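Long-range contacts in enoyl-acyl carrier protein reductase (Uncultured bacterium, PDB 6KIA), which probably reduces the enoyl group of acyl carrier protein-bound intermediates in fatty acid synthesis, using NADH bound in a Rossmann-type fold: residues A[247-252]-A[311-316]; A[307-311]-A[342-347]; A[329-333]-A[392-398]. One frame throughout, in Å; residues are numbered along the deposited sequence.

Contact 1: A[247-252]-A[311-316]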
ATOM      1  N   LEU A 247      13.322   1.258  15.164  1.00 19.65           N
ATOM      2  CA  LEU A 247      14.365   1.426  16.178  1.00 26.63           C
ATOM      3  C   LEU A 247      15.583   2.193  15.652  1.00 24.79           C
ATOM      4  O   LEU A 247      16.325   1.702  14.807  1.00 20.93           O
ATOM      5  CB  LEU A 247      14.824   0.066  16.678  1.00 22.14           C
ATOM      6  CG  LEU A 247      13.827  -0.478  17.698  1.00 22.21           C
ATOM      7  CD1 LEU A 247      14.143  -1.920  18.076  1.00 20.84           C
ATOM      8  CD2 LEU A 247      13.835   0.381  18.948  1.00 24.00           C
ATOM      9  N   ILE A 248      15.757   3.400  16.179  1.00 21.40           N
ATOM     10  CA  ILE A 248      16.936   4.246  15.945  1.00 22.88           C
ATOM     11  C   ILE A 248      17.440   4.625  17.344  1.00 22.80           C
ATOM     12  O   ILE A 248      16.679   5.166  18.166  1.00 27.65           O
ATOM     13  CB  ILE A 248      16.585   5.493  15.087  1.00 23.53           C
ATOM     14  CG1 ILE A 248      16.107   5.040  13.699  1.00 25.69           C
ATOM     15  CG2 ILE A 248      17.812   6.415  14.945  1.00 19.83           C
ATOM     16  CD1 ILE A 248      15.504   6.131  12.807  1.00 23.91           C
ATOM     17  N   ASP A 249      18.684   4.250  17.645  1.00 30.35           N
ATOM     18  CA  ASP A 249      19.271   4.522  18.953  1.00 32.26           C
ATOM     19  C   ASP A 249      18.408   3.910  20.073  1.00 37.31           C
ATOM     20  O   ASP A 249      18.142   4.551  21.090  1.00 31.46           O
ATOM     21  CB  ASP A 249      19.431   6.037  19.136  1.00 39.89           C
ATOM     22  CG  ASP A 249      20.450   6.404  20.197  1.00 54.02           C
ATOM     23  OD1 ASP A 249      21.309   5.555  20.528  1.00 57.60           O
ATOM     24  OD2 ASP A 249      20.399   7.555  20.684  1.00 57.41           O
ATOM     25  N   ASP A 250      17.969   2.671  19.859  1.00 29.39           N
ATOM     26  CA  ASP A 250      17.141   1.917  20.812  1.00 34.96           C
ATOM     27  C   ASP A 250      15.841   2.632  21.207  1.00 33.03           C
ATOM     28  O   ASP A 250      15.281   2.372  22.268  1.00 31.22           O
ATOM     29  CB  ASP A 250      17.952   1.563  22.067  1.00 38.63           C
ATOM     30  CG  ASP A 250      17.372   0.369  22.820  1.00 44.17           C
ATOM     31  OD1 ASP A 250      16.871  -0.573  22.166  1.00 37.45           O
ATOM     32  OD2 ASP A 250      17.418   0.374  24.070  1.00 45.67           O
ATOM     33  N   LYS A 251      15.349   3.499  20.330  1.00 26.25           N
ATOM     34  CA  LYS A 251      14.057   4.160  20.545  1.00 26.98           C
ATOM     35  C   LYS A 251      13.235   4.041  19.270  1.00 26.24           C
ATOM     36  O   LYS A 251      13.789   4.094  18.187  1.00 26.58           O
ATOM     37  CB  LYS A 251      14.225   5.640  20.896  1.00 35.31           C
ATOM     38  CG  LYS A 251      14.913   5.934  22.204  1.00 46.59           C
ATOM     39  CD  LYS A 251      15.051   7.440  22.372  1.00 54.04           C
ATOM     40  CE  LYS A 251      15.704   8.065  21.148  1.00 56.65           C
ATOM     41  NZ  LYS A 251      15.637   9.548  21.168  1.00 60.28           N
ATOM     42  N   TYR A 252      11.923   3.850  19.378  1.00 25.03           N
ATOM     43  CA  TYR A 252      11.125   3.846  18.158  1.00 21.02           C
ATOM     44  C   TYR A 252      10.916   5.277  17.672  1.00 25.51           C
ATOM     45  O   TYR A 252      10.290   6.087  18.360  1.00 27.92           O
ATOM     46  CB  TYR A 252       9.790   3.137  18.386  1.00 20.07           C
ATOM     47  CG  TYR A 252       9.937   1.658  18.626  1.00 20.94           C
ATOM     48  CD1 TYR A 252      10.131   0.774  17.564  1.00 19.39           C
ATOM     49  CD2 TYR A 252       9.877   1.135  19.912  1.00 18.10           C
ATOM     50  CE1 TYR A 252      10.246  -0.578  17.778  1.00 18.28           C
ATOM     51  CE2 TYR A 252       9.983  -0.208  20.131  1.00 18.85           C
ATOM     52  CZ  TYR A 252      10.186  -1.066  19.073  1.00 19.61           C
ATOM     53  OH  TYR A 252      10.312  -2.415  19.311  1.00 21.00           O
ATOM     54  N   LYS A 311      15.653  -5.987  15.239  1.00 22.77           N
ATOM     55  CA  LYS A 311      15.962  -5.543  16.586  1.00 21.40           C
ATOM     56  C   LYS A 311      14.681  -5.440  17.403  1.00 16.40           C
ATOM     57  O   LYS A 311      14.656  -5.790  18.587  1.00 21.80           O
ATOM     58  CB  LYS A 311      16.700  -4.201  16.529  1.00 22.13           C
ATOM     59  CG  LYS A 311      18.088  -4.325  15.954  1.00 32.22           C
ATOM     60  CD  LYS A 311      18.835  -3.011  16.033  1.00 41.80           C
ATOM     61  CE  LYS A 311      20.267  -3.163  15.570  1.00 54.30           C
ATOM     62  NZ  LYS A 311      21.022  -4.092  16.466  1.00 58.80           N
ATOM     63  N   ALA A 312      13.585  -5.088  16.730  1.00 17.95           N
ATOM     64  CA  ALA A 312      12.290  -4.991  17.399  1.00 17.55           C
ATOM     65  C   ALA A 312      11.839  -6.366  17.837  1.00 19.52           C
ATOM     66  O   ALA A 312      11.261  -6.520  18.935  1.00 20.39           O
ATOM     67  CB  ALA A 312      11.262  -4.326  16.466  1.00 16.69           C
ATOM     68  N   LEU A 313      12.143  -7.379  17.023  1.00 16.25           N
ATOM     69  CA  LEU A 313      11.701  -8.721  17.385  1.00 17.38           C
ATOM     70  C   LEU A 313      12.367  -9.112  18.695  1.00 23.53           C
ATOM     71  O   LEU A 313      11.759  -9.792  19.528  1.00 20.48           O
ATOM     72  CB  LEU A 313      12.023  -9.752  16.311  1.00 19.50           C
ATOM     73  CG  LEU A 313      11.222  -9.650  15.020  1.00 18.88           C
ATOM     74  CD1 LEU A 313      11.607 -10.754  14.057  1.00 21.53           C
ATOM     75  CD2 LEU A 313       9.715  -9.629  15.280  1.00 20.73           C
ATOM     76  N   LYS A 314      13.605  -8.664  18.895  1.00 23.55           N
ATOM     77  CA  LYS A 314      14.304  -9.016  20.126  1.00 20.64           C
ATOM     78  C   LYS A 314      13.798  -8.168  21.268  1.00 23.50           C
ATOM     79  O   LYS A 314      13.609  -8.657  22.393  1.00 28.79           O
ATOM     80  CB  LYS A 314      15.826  -8.817  19.951  1.00 19.44           C
ATOM     81  CG  LYS A 314      16.494  -9.888  19.124  1.00 30.96           C
ATOM     82  CD  LYS A 314      17.980  -9.965  19.461  1.00 43.77           C
ATOM     83  CE  LYS A 314      18.570 -11.315  19.108  1.00 53.47           C
ATOM     84  NZ  LYS A 314      20.046 -11.195  18.949  1.00 60.29           N
ATOM     85  N   LYS A 315      13.515  -6.910  20.975  1.00 24.66           N
ATOM     86  CA  LYS A 315      13.185  -5.952  22.015  1.00 21.67           C
ATOM     87  C   LYS A 315      11.816  -6.240  22.637  1.00 27.93           C
ATOM     88  O   LYS A 315      11.605  -6.083  23.849  1.00 30.52           O
ATOM     89  CB  LYS A 315      13.201  -4.546  21.426  1.00 23.35           C
ATOM     90  CG  LYS A 315      12.884  -3.433  22.393  1.00 26.48           C
ATOM     91  CD  LYS A 315      12.957  -2.082  21.680  1.00 34.21           C
ATOM     92  CE  LYS A 315      12.696  -0.928  22.627  1.00 38.37           C
ATOM     93  NZ  LYS A 315      13.824  -0.786  23.596  1.00 46.13           N
ATOM     94  N   GLU A 316      10.890  -6.711  21.810  1.00 24.16           N
ATOM     95  CA  GLU A 316       9.520  -6.872  22.266  1.00 22.99           C
ATOM     96  C   GLU A 316       9.256  -8.254  22.846  1.00 26.63           C
ATOM     97  O   GLU A 316       8.374  -8.977  22.391  1.00 26.03           O
ATOM     98  CB  GLU A 316       8.572  -6.563  21.104  1.00 19.81           C
ATOM     99  CG  GLU A 316       8.725  -5.144  20.617  1.00 22.76           C
ATOM    100  CD  GLU A 316       8.494  -4.092  21.689  1.00 30.62           C
ATOM    101  OE1 GLU A 316       7.679  -4.320  22.611  1.00 34.89           O
ATOM    102  OE2 GLU A 316       9.124  -3.014  21.602  1.00 28.87           O
TER
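Tyr252 and Glu316 form the strong polar link between the β-hairpin and the C-terminal end of helix 309-315. The phenol donates from Tyr252 OH to Glu316 OE2 at 2.6 Å, and the oxygen accepts through its anti lone pair, away from OE1. The carboxylate oxygen lies at the ring edge, near the ring plane, although the two flat groups are turned 42° apart. Glu316 has just left the helical conformation, and a bend in its side chain (chi2 -58°) folds the acid back to the tyrosine. The second polar link is looser: Lys315 and Asp250 make a salt bridge, with a weak hydrogen bond of 3.4 Å from NZ to OD1. A lysine suits this exposed place because its methylenes can run past the tyrosine before the amine reaches the turn.

Apolar packing fills the space between. Leu247 presses CD1 against the helix backbone, 3.5 Å from Ala312 N, while its CD2 lies 3.8 Å from Lys315 CD. That same CD2 sits over the centre of the Tyr252 ring, so the leucine fills between ring and helix. Ala312 is small enough for Tyr252 OH to come within 3.6 Å of its CB. Segment 247-252 is the tip of a two-residue β-hairpin: Ile248 to Lys251 form a type I' turn, with Asp249 and Asp250 at positive phi, and the hairpin packs against a helix terminus.

Contact 2: A[307-311]-A[342-347]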
ATOM      1  N   PHE A 307      14.901  -3.382   7.869  1.00 18.37           N
ATOM      2  CA  PHE A 307      15.860  -4.223   8.617  1.00 17.07           C
ATOM      3  C   PHE A 307      15.810  -4.110  10.151  1.00 16.52           C
ATOM      4  O   PHE A 307      15.930  -5.135  10.848  1.00 17.92           O
ATOM      5  CB  PHE A 307      17.284  -3.938   8.128  1.00 19.89           C
ATOM      6  CG  PHE A 307      17.507  -4.299   6.689  1.00 18.32           C
ATOM      7  CD1 PHE A 307      17.578  -5.626   6.296  1.00 20.47           C
ATOM      8  CD2 PHE A 307      17.655  -3.310   5.731  1.00 16.78           C
ATOM      9  CE1 PHE A 307      17.786  -5.966   4.953  1.00 18.16           C
ATOM     10  CE2 PHE A 307      17.881  -3.631   4.392  1.00 21.05           C
ATOM     11  CZ  PHE A 307      17.954  -4.949   3.996  1.00 20.38           C
ATOM     12  N   PRO A 308      15.614  -2.886  10.695  1.00 17.42           N
ATOM     13  CA  PRO A 308      15.563  -2.804  12.160  1.00 16.89           C
ATOM     14  C   PRO A 308      14.378  -3.542  12.799  1.00 18.63           C
ATOM     15  O   PRO A 308      14.346  -3.644  14.026  1.00 18.65           O
ATOM     16  CB  PRO A 308      15.475  -1.287  12.420  1.00 19.53           C
ATOM     17  CG  PRO A 308      16.088  -0.664  11.204  1.00 23.71           C
ATOM     18  CD  PRO A 308      15.665  -1.538  10.075  1.00 19.61           C
ATOM     19  N   LEU A 309      13.439  -4.059  12.004  1.00 17.50           N
ATOM     20  CA  LEU A 309      12.399  -4.941  12.574  1.00 15.62           C
ATOM     21  C   LEU A 309      13.057  -6.100  13.318  1.00 18.35           C
ATOM     22  O   LEU A 309      12.529  -6.584  14.326  1.00 18.60           O
ATOM     23  CB  LEU A 309      11.447  -5.452  11.472  1.00 16.55           C
ATOM     24  CG  LEU A 309      10.333  -6.386  11.954  1.00 18.55           C
ATOM     25  CD1 LEU A 309       9.346  -5.604  12.848  1.00 16.12           C
ATOM     26  CD2 LEU A 309       9.591  -7.054  10.773  1.00 15.86           C
ATOM     27  N   LEU A 310      14.231  -6.532  12.846  1.00 17.49           N
ATOM     28  CA  LEU A 310      14.961  -7.599  13.555  1.00 20.81           C
ATOM     29  C   LEU A 310      15.238  -7.230  15.023  1.00 20.05           C
ATOM     30  O   LEU A 310      15.057  -8.043  15.948  1.00 18.18           O
ATOM     31  CB  LEU A 310      16.267  -7.930  12.837  1.00 17.16           C
ATOM     32  CG  LEU A 310      16.122  -8.805  11.593  1.00 18.21           C
ATOM     33  CD1 LEU A 310      17.345  -8.750  10.695  1.00 20.93           C
ATOM     34  CD2 LEU A 310      15.791 -10.245  11.983  1.00 19.76           C
ATOM     35  N   LYS A 311      15.653  -5.987  15.239  1.00 22.77           N
ATOM     36  CA  LYS A 311      15.962  -5.543  16.586  1.00 21.40           C
ATOM     37  C   LYS A 311      14.681  -5.440  17.403  1.00 16.40           C
ATOM     38  O   LYS A 311      14.656  -5.790  18.587  1.00 21.80           O
ATOM     39  CB  LYS A 311      16.700  -4.201  16.529  1.00 22.13           C
ATOM     40  CG  LYS A 311      18.088  -4.325  15.954  1.00 32.22           C
ATOM     41  CD  LYS A 311      18.835  -3.011  16.033  1.00 41.80           C
ATOM     42  CE  LYS A 311      20.267  -3.163  15.570  1.00 54.30           C
ATOM     43  NZ  LYS A 311      21.022  -4.092  16.466  1.00 58.80           N
ATOM     44  N   LEU A 342      25.330  -5.969   8.805  1.00 17.89           N
ATOM     45  CA  LEU A 342      24.210  -5.426   8.032  1.00 18.77           C
ATOM     46  C   LEU A 342      23.448  -4.424   8.907  1.00 17.30           C
ATOM     47  O   LEU A 342      23.211  -3.260   8.529  1.00 22.36           O
ATOM     48  CB  LEU A 342      23.286  -6.560   7.563  1.00 20.69           C
ATOM     49  CG  LEU A 342      22.168  -6.220   6.551  1.00 22.07           C
ATOM     50  CD1 LEU A 342      21.700  -7.486   5.816  1.00 18.63           C
ATOM     51  CD2 LEU A 342      20.987  -5.528   7.192  1.00 23.36           C
ATOM     52  N   LEU A 343      23.054  -4.880  10.094  1.00 17.95           N
ATOM     53  CA  LEU A 343      22.262  -4.032  10.959  1.00 18.07           C
ATOM     54  C   LEU A 343      23.015  -2.783  11.408  1.00 20.99           C
ATOM     55  O   LEU A 343      22.405  -1.721  11.587  1.00 24.00           O
ATOM     56  CB  LEU A 343      21.777  -4.822  12.162  1.00 18.57           C
ATOM     57  CG  LEU A 343      20.682  -5.846  11.834  1.00 19.62           C
ATOM     58  CD1 LEU A 343      20.386  -6.705  13.047  1.00 22.24           C
ATOM     59  CD2 LEU A 343      19.389  -5.138  11.364  1.00 21.35           C
ATOM     60  N   GLN A 344      24.329  -2.918  11.594  1.00 22.70           N
ATOM     61  CA  GLN A 344      25.137  -1.774  11.994  1.00 24.72           C
ATOM     62  C   GLN A 344      25.220  -0.766  10.852  1.00 24.34           C
ATOM     63  O   GLN A 344      25.220   0.451  11.066  1.00 23.19           O
ATOM     64  CB  GLN A 344      26.534  -2.244  12.427  1.00 20.97           C
ATOM     65  CG  GLN A 344      27.417  -1.110  12.950  1.00 31.32           C
ATOM     66  CD  GLN A 344      26.826  -0.461  14.197  1.00 37.07           C
ATOM     67  OE1 GLN A 344      26.511  -1.147  15.175  1.00 40.65           O
ATOM     68  NE2 GLN A 344      26.643   0.856  14.156  1.00 39.33           N
ATOM     69  N   LYS A 345      25.223  -1.252   9.620  1.00 22.00           N
ATOM     70  CA  LYS A 345      25.268  -0.344   8.501  1.00 23.48           C
ATOM     71  C   LYS A 345      23.951   0.437   8.400  1.00 24.87           C
ATOM     72  O   LYS A 345      23.929   1.636   8.043  1.00 21.95           O
ATOM     73  CB  LYS A 345      25.546  -1.135   7.216  1.00 25.82           C
ATOM     74  CG  LYS A 345      25.468  -0.345   5.934  1.00 33.37           C
ATOM     75  CD  LYS A 345      25.961  -1.213   4.782  1.00 44.74           C
ATOM     76  CE  LYS A 345      27.415  -1.657   4.997  1.00 47.87           C
ATOM     77  NZ  LYS A 345      28.447  -0.579   4.901  1.00 46.98           N
ATOM     78  N   ILE A 346      22.850  -0.217   8.777  1.00 20.44           N
ATOM     79  CA  ILE A 346      21.580   0.505   8.858  1.00 19.62           C
ATOM     80  C   ILE A 346      21.533   1.503  10.037  1.00 18.97           C
ATOM     81  O   ILE A 346      21.037   2.634   9.903  1.00 22.40           O
ATOM     82  CB  ILE A 346      20.398  -0.474   8.963  1.00 17.97           C
ATOM     83  CG1 ILE A 346      20.355  -1.372   7.725  1.00 20.86           C
ATOM     84  CG2 ILE A 346      19.062   0.314   9.159  1.00 20.45           C
ATOM     85  CD1 ILE A 346      19.931  -0.640   6.448  1.00 22.54           C
ATOM     86  N   ASP A 347      22.099   1.139  11.181  1.00 22.29           N
ATOM     87  CA  ASP A 347      22.125   2.099  12.284  1.00 24.21           C
ATOM     88  C   ASP A 347      22.976   3.333  11.903  1.00 26.51           C
ATOM     89  O   ASP A 347      22.588   4.478  12.166  1.00 24.31           O
ATOM     90  CB  ASP A 347      22.663   1.455  13.569  1.00 26.60           C
ATOM     91  CG  ASP A 347      21.687   0.437  14.170  1.00 34.88           C
ATOM     92  OD1 ASP A 347      20.454   0.575  13.970  1.00 35.04           O
ATOM     93  OD2 ASP A 347      22.152  -0.488  14.866  1.00 39.36           O
TER
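Leu342 and Phe307 meet as bump on flat surface: the methyl CD2 of the leucine lies over one face of the phenyl ring, displaced toward its rim. Its distance to the ring centroid is 3.9 Å, at 24° from the ring normal, which makes a CH-pi contact. Leu342 reaches the ring with CG turned opposite its own backbone N (chi1 -171°), and the two side chains cross at about a right angle.

One turn further on, Ile346 provides two bumps. Its CD1 approaches the ring obliquely, 3.6 Å from Phe307 CD2, while CG2 meets the next residue, 3.7 Å from Pro308 CG. Isoleucine suits the place because its CB branch sends one arm to the phenyl ring and the other to the proline. Between these contacts and the lysine, Leu343 pushes CD2 into the hollow bounded by the backbone and CB of Phe307 and by Leu310. The methyl stands 3.5 Å from Phe307 O and 4.2 Å from Leu310 CD1, so a compact, forked tip suits the place.

At the more exposed margin Lys311 lays CE 4.1 Å from Leu343 CB. The same CE is 3.3 Å from Asp347 OD2, but NZ remains beyond salt-bridge distance, and the attraction between the opposite charges is probably modest.

Segment 307-311, which leads into helix 309-315, thus packs against helix 339-351. Ile383 of helix 370-385 touches Phe307, Leu342 and Ile346, Trp326 of helix 320-331 contacts Leu343 and hydrogen-bonds the carbonyl of Leu310, and Val394 and Thr395 bring helix 394-413 against Phe307.

Contact 3: A[329-333]-A[392-398]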
ATOM      1  N   CYS A 329      17.664 -15.116   8.692  1.00 20.77           N
ATOM      2  CA  CYS A 329      18.235 -14.005   7.934  1.00 19.78           C
ATOM      3  C   CYS A 329      19.747 -14.163   7.776  1.00 20.34           C
ATOM      4  O   CYS A 329      20.302 -13.797   6.741  1.00 22.47           O
ATOM      5  CB  CYS A 329      17.912 -12.666   8.596  1.00 17.89           C
ATOM      6  SG  CYS A 329      16.129 -12.295   8.482  1.00 21.91           S
ATOM      7  N   ARG A 330      20.400 -14.729   8.788  1.00 24.14           N
ATOM      8  CA  ARG A 330      21.829 -15.010   8.706  1.00 24.94           C
ATOM      9  C   ARG A 330      22.108 -15.953   7.545  1.00 23.64           C
ATOM     10  O   ARG A 330      23.096 -15.788   6.814  1.00 26.75           O
ATOM     11  CB  ARG A 330      22.344 -15.649  10.010  1.00 20.21           C
ATOM     12  CG  ARG A 330      22.309 -14.775  11.228  1.00 20.20           C
ATOM     13  CD  ARG A 330      22.964 -15.501  12.399  1.00 20.10           C
ATOM     14  NE  ARG A 330      22.737 -14.814  13.659  1.00 19.49           N
ATOM     15  CZ  ARG A 330      23.445 -13.766  14.064  1.00 26.99           C
ATOM     16  NH1 ARG A 330      24.435 -13.292  13.308  1.00 24.52           N
ATOM     17  NH2 ARG A 330      23.180 -13.209  15.237  1.00 27.28           N
ATOM     18  N   GLU A 331      21.252 -16.964   7.396  1.00 23.26           N
ATOM     19  CA  GLU A 331      21.499 -18.002   6.403  1.00 27.76           C
ATOM     20  C   GLU A 331      21.485 -17.535   4.942  1.00 27.72           C
ATOM     21  O   GLU A 331      22.101 -18.178   4.105  1.00 25.44           O
ATOM     22  CB  GLU A 331      20.489 -19.135   6.588  1.00 39.13           C
ATOM     23  CG  GLU A 331      20.874 -20.092   7.710  1.00 54.51           C
ATOM     24  CD  GLU A 331      19.787 -21.096   8.037  1.00 69.92           C
ATOM     25  OE1 GLU A 331      18.646 -20.914   7.564  1.00 74.74           O
ATOM     26  OE2 GLU A 331      20.077 -22.067   8.769  1.00 77.14           O
ATOM     27  N   VAL A 332      20.839 -16.415   4.613  1.00 23.67           N
ATOM     28  CA  VAL A 332      20.826 -15.985   3.218  1.00 19.23           C
ATOM     29  C   VAL A 332      22.012 -15.053   2.871  1.00 23.99           C
ATOM     30  O   VAL A 332      22.200 -14.696   1.712  1.00 25.32           O
ATOM     31  CB  VAL A 332      19.500 -15.278   2.834  1.00 26.96           C
ATOM     32  CG1 VAL A 332      18.337 -16.253   2.955  1.00 27.88           C
ATOM     33  CG2 VAL A 332      19.265 -14.030   3.673  1.00 24.85           C
ATOM     34  N   LEU A 333      22.825 -14.701   3.865  1.00 24.02           N
ATOM     35  CA  LEU A 333      24.009 -13.871   3.619  1.00 23.74           C
ATOM     36  C   LEU A 333      25.230 -14.739   3.277  1.00 23.76           C
ATOM     37  O   LEU A 333      25.382 -15.848   3.803  1.00 25.26           O
ATOM     38  CB  LEU A 333      24.303 -12.986   4.835  1.00 23.76           C
ATOM     39  CG  LEU A 333      23.190 -12.000   5.220  1.00 23.27           C
ATOM     40  CD1 LEU A 333      23.558 -11.213   6.476  1.00 28.67           C
ATOM     41  CD2 LEU A 333      22.941 -11.055   4.040  1.00 23.24           C
ATOM     42  N   ALA A 392      17.132 -14.345  -3.000  1.00 38.23           N
ATOM     43  CA  ALA A 392      16.785 -14.777  -1.654  1.00 30.84           C
ATOM     44  C   ALA A 392      17.333 -13.749  -0.669  1.00 32.01           C
ATOM     45  O   ALA A 392      18.493 -13.823  -0.234  1.00 28.16           O
ATOM     46  CB  ALA A 392      17.329 -16.167  -1.359  1.00 32.05           C
ATOM     47  N   LEU A 393      16.484 -12.790  -0.324  1.00 29.47           N
ATOM     48  CA  LEU A 393      16.898 -11.626   0.447  1.00 24.48           C
ATOM     49  C   LEU A 393      16.370 -11.635   1.866  1.00 21.08           C
ATOM     50  O   LEU A 393      15.286 -12.164   2.144  1.00 21.88           O
ATOM     51  CB  LEU A 393      16.405 -10.351  -0.240  1.00 23.24           C
ATOM     52  CG  LEU A 393      16.853 -10.118  -1.678  1.00 27.93           C
ATOM     53  CD1 LEU A 393      16.052  -8.955  -2.270  1.00 28.81           C
ATOM     54  CD2 LEU A 393      18.372  -9.889  -1.754  1.00 24.63           C
ATOM     55  N   VAL A 394      17.121 -10.999   2.757  1.00 17.63           N
ATOM     56  CA  VAL A 394      16.651 -10.744   4.105  1.00 19.51           C
ATOM     57  C   VAL A 394      15.285 -10.020   4.067  1.00 18.33           C
ATOM     58  O   VAL A 394      14.377 -10.319   4.862  1.00 18.52           O
ATOM     59  CB  VAL A 394      17.693  -9.912   4.891  1.00 20.74           C
ATOM     60  CG1 VAL A 394      17.102  -9.412   6.190  1.00 21.95           C
ATOM     61  CG2 VAL A 394      18.949 -10.772   5.191  1.00 20.09           C
ATOM     62  N   THR A 395      15.147  -9.066   3.145  1.00 20.76           N
ATOM     63  CA  THR A 395      13.900  -8.318   3.071  1.00 16.86           C
ATOM     64  C   THR A 395      12.722  -9.192   2.650  1.00 20.71           C
ATOM     65  O   THR A 395      11.591  -8.833   2.925  1.00 21.85           O
ATOM     66  CB  THR A 395      13.987  -7.112   2.124  1.00 22.54           C
ATOM     67  OG1 THR A 395      14.352  -7.551   0.813  1.00 25.79           O
ATOM     68  CG2 THR A 395      15.003  -6.097   2.653  1.00 25.02           C
ATOM     69  N   ASP A 396      12.977 -10.289   1.934  1.00 19.20           N
ATOM     70  CA  ASP A 396      11.894 -11.237   1.600  1.00 21.13           C
ATOM     71  C   ASP A 396      11.324 -11.829   2.909  1.00 22.61           C
ATOM     72  O   ASP A 396      10.090 -11.857   3.143  1.00 21.87           O
ATOM     73  CB  ASP A 396      12.372 -12.385   0.689  1.00 26.02           C
ATOM     74  CG  ASP A 396      12.872 -11.918  -0.672  1.00 32.06           C
ATOM     75  OD1 ASP A 396      12.494 -10.818  -1.136  1.00 28.84           O
ATOM     76  OD2 ASP A 396      13.636 -12.687  -1.305  1.00 34.23           O
ATOM     77  N   VAL A 397      12.222 -12.325   3.756  1.00 19.96           N
ATOM     78  CA  VAL A 397      11.833 -12.893   5.034  1.00 19.32           C
ATOM     79  C   VAL A 397      11.067 -11.848   5.859  1.00 20.44           C
ATOM     80  O   VAL A 397       9.968 -12.111   6.380  1.00 19.94           O
ATOM     81  CB  VAL A 397      13.079 -13.399   5.840  1.00 21.92           C
ATOM     82  CG1 VAL A 397      12.656 -13.942   7.170  1.00 21.40           C
ATOM     83  CG2 VAL A 397      13.816 -14.475   5.040  1.00 22.86           C
ATOM     84  N   LEU A 398      11.633 -10.645   5.949  1.00 17.32           N
ATOM     85  CA  LEU A 398      11.044  -9.639   6.825  1.00 17.13           C
ATOM     86  C   LEU A 398       9.713  -9.075   6.293  1.00 17.03           C
ATOM     87  O   LEU A 398       8.789  -8.816   7.086  1.00 19.59           O
ATOM     88  CB  LEU A 398      12.030  -8.499   7.083  1.00 16.25           C
ATOM     89  CG  LEU A 398      13.335  -8.883   7.825  1.00 16.24           C
ATOM     90  CD1 LEU A 398      14.210  -7.644   7.982  1.00 21.58           C
ATOM     91  CD2 LEU A 398      13.001  -9.521   9.171  1.00 19.76           C
TER
HETATM   92  O   HOH W   1      20.802 -15.207  -0.521  1.00 25.45           O
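The backbones of Cys329 and Val394 approach to 5.3 Å between CA atoms, whereas Val332 and Ala392, nearer the water-bridged margin, stand 6.4 Å apart. This is end-to-start packing of two helices, the last turn of helix 320-331 against the first turns of helix 394-413, in a protein of the Rossmann clan.

On segment 392-398, Val394 makes the widest apolar contact, and its two methyls divide the work. With CG1 opposite its backbone N (chi1 169°), that methyl reaches Cys329 SG at 3.8 Å. The other methyl, CG2, meets Val332 CG2 at 3.6 Å and also lies near Cys329 O and the tip of Leu333. Branching at CB suits a residue that must serve several partners this close to the helix start. Cys329 is a compact counterpart: its sulfur also touches CG1 of Val397 and, 4.2 Å away, CD2 of Leu398, so it spans a full turn of the helix, and a short side chain suits the close approach of the Cys329 and Val394 CA atoms. Leu310 and Leu339 also touch the cysteine.

Leu393 is the N-cap, and its apolar side chain points away from the facing segment. The side chain of Asp396, three residues on, accepts from the N-cap backbone N through OD2 in a nearly straight bond (169°), with the donor well above the carboxylate plane. The negative charge of an aspartate would also suit a helix N-terminus. His387 takes up the next backbone N-H, that of Val394. Where the segments part, one water is hydrogen-bonded to both Val332 O and Ala392 O, 2.7 Å from each.

In the fold
The three contacts lie on the same side of the chain's centre; along the chain contact 2 alternates with both others, while contact 1 closes before contact 3 opens. Contacts 1 and 2, about 9 Å apart between centres, share Lys311 and helix 309-315; they touch where Leu247 O lies 3.9 Å from Pro308 CB. Contact 3 is centred about 12 Å from contact 2 and meets it through Phe307, whose CZ is 3.4 Å from Thr395 CG2. Contacts 1 and 3, about 19 Å apart between centres, do not touch. The side chains of Phe307 and Leu398 are about 13 and 12 Å from the bound NADH, so contacts 2 and 3 are second-tier packing.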